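Local coordinates for protein GH18 chiitnase (Pseudoalteromonas aurantia, PDB 6K7Z) that probably hydrolyses internal glycosidic bonds of chitin, as an endochitinase of glycoside hydrolase family 18, at residues S263-H266 / W270-A273. Sequence-based numbering, arbitrary orientation.
Sequences SSDH and WIKA
In the TIM barrel of this family 18 enzyme, the loop that leads from strand 256-260 into the C-terminal helix 269-277 sends the carboxylate of Asp-265 to the first turn of that helix, where it accepts hydrogen bonds from the backbone N-H groups of Trp-270 and Ile-271. The N-H of Trp-270 meets OD1 of Asp-265 at 2.8 Å on the syn side of that oxygen, somewhat out of the carboxylate plane (25°), and OD2 of Asp-265 takes the N-H of Ile-271 at 3.1 Å from above the plane. Both bonds are fairly straight, and having one on each oxygen fixes the rotation of the buried carboxylate. CG of Asp-265 lies anti to its own backbone N (chi1 177°), which carries the acid out from the loop toward the helix. A negative charge here would lie at the N-terminal, positive end of the helix dipole, which would probably stabilise the ionised form. The indole of Trp-270 leads away from the acid to pack on Ile-257 and Asn-259 of strand 256-260, its ring plane turned 75° from the carboxylate, while Ile-271 reaches Thr-4 of strand 3-8. Beside the polar grip, CB of Trp-270 lies 3.2 Å from OD1 of Asp-265, and CG2 of Ile-271 approaches OD2 of Asp-265 to 3.7 Å.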
loop_
_atom_site.group_PDB
_atom_site.type_symbol
_atom_site.label_atom_id
_atom_site.label_comp_id
_atom_site.label_asym_id
_atom_site.label_seq_id
_atom_site.Cartn_x
_atom_site.Cartn_y
_atom_site.Cartn_z
ATOM N N SER A 263 -0.049 4.504 -14.102
ATOM C CA SER A 263 0.313 4.859 -15.476
ATOM C C SER A 263 0.189 3.695 -16.449
ATOM O O SER A 263 0.485 3.866 -17.640
ATOM C CB SER A 263 1.734 5.415 -15.515
ATOM O OG SER A 263 1.732 6.772 -15.108
ATOM N N SER A 264 -0.249 2.533 -15.989
ATOM C CA SER A 264 -0.510 1.414 -16.883
ATOM C C SER A 264 -1.943 1.386 -17.399
ATOM O O SER A 264 -2.255 0.556 -18.263
ATOM C CB SER A 264 -0.222 0.095 -16.171
ATOM O OG SER A 264 1.140 -0.001 -15.838
ATOM N N ASP A 265 -2.813 2.254 -16.893
ATOM C CA ASP A 265 -4.248 2.205 -17.177
ATOM C C ASP A 265 -4.597 3.261 -18.219
ATOM O O ASP A 265 -4.772 4.437 -17.897
ATOM C CB ASP A 265 -5.062 2.418 -15.912
ATOM C CG ASP A 265 -6.542 2.453 -16.187
ATOM O OD1 ASP A 265 -6.957 1.979 -17.280
ATOM O OD2 ASP A 265 -7.291 2.935 -15.315
ATOM N N HIS A 266 -4.745 2.835 -19.439
ATOM C CA HIS A 266 -5.076 3.683 -20.586
ATOM C C HIS A 266 -6.422 4.384 -20.503
ATOM O O HIS A 266 -7.422 3.767 -20.433
ATOM C CB HIS A 266 -5.053 2.814 -21.842
ATOM C CG HIS A 266 -5.083 3.574 -23.119
ATOM N ND1 HIS A 266 -6.063 3.404 -24.055
ATOM C CD2 HIS A 266 -4.247 4.503 -23.620
ATOM C CE1 HIS A 266 -5.851 4.216 -25.061
ATOM N NE2 HIS A 266 -4.747 4.886 -24.827
ATOM N N TRP A 270 -9.630 1.071 -16.925
ATOM C CA TRP A 270 -9.639 0.023 -15.901
ATOM C C TRP A 270 -10.318 0.514 -14.628
ATOM O O TRP A 270 -11.223 -0.147 -14.097
ATOM C CB TRP A 270 -8.201 -0.428 -15.611
ATOM C CG TRP A 270 -8.006 -1.676 -14.757
ATOM C CD1 TRP A 270 -7.725 -2.931 -15.210
ATOM C CD2 TRP A 270 -7.996 -1.762 -13.321
ATOM N NE1 TRP A 270 -7.565 -3.797 -14.157
ATOM C CE2 TRP A 270 -7.725 -3.108 -12.986
ATOM C CE3 TRP A 270 -8.195 -0.841 -12.290
ATOM C CZ2 TRP A 270 -7.669 -3.554 -11.675
ATOM C CZ3 TRP A 270 -8.138 -1.282 -10.983
ATOM C CH2 TRP A 270 -7.871 -2.624 -10.683
ATOM N N ILE A 271 -9.913 1.688 -14.134
ATOM C CA ILE A 271 -10.495 2.158 -12.879
ATOM C C ILE A 271 -11.959 2.515 -13.071
ATOM O O ILE A 271 -12.774 2.307 -12.168
ATOM C CB ILE A 271 -9.684 3.330 -12.288
ATOM C CG1 ILE A 271 -10.185 3.660 -10.879
ATOM C CG2 ILE A 271 -9.758 4.585 -13.166
ATOM C CD1 ILE A 271 -10.149 2.489 -9.932
ATOM N N LYS A 272 -12.340 3.009 -14.251
ATOM C CA LYS A 272 -13.754 3.292 -14.481
ATOM C C LYS A 272 -14.598 2.018 -14.398
ATOM O O LYS A 272 -15.645 2.004 -13.741
ATOM C CB LYS A 272 -13.937 3.985 -15.826
ATOM C CG LYS A 272 -13.476 5.447 -15.843
ATOM C CD LYS A 272 -13.624 6.008 -17.271
ATOM C CE LYS A 272 -12.789 7.239 -17.463
ATOM N NZ LYS A 272 -12.911 7.797 -18.847
ATOM N N ALA A 273 -14.144 0.934 -15.032
ATOM C CA ALA A 273 -14.915 -0.309 -14.998
ATOM C C ALA A 273 -14.926 -0.921 -13.597
ATOM O O ALA A 273 -15.960 -1.424 -13.137
ATOM C CB ALA A 273 -14.356 -1.303 -16.020
#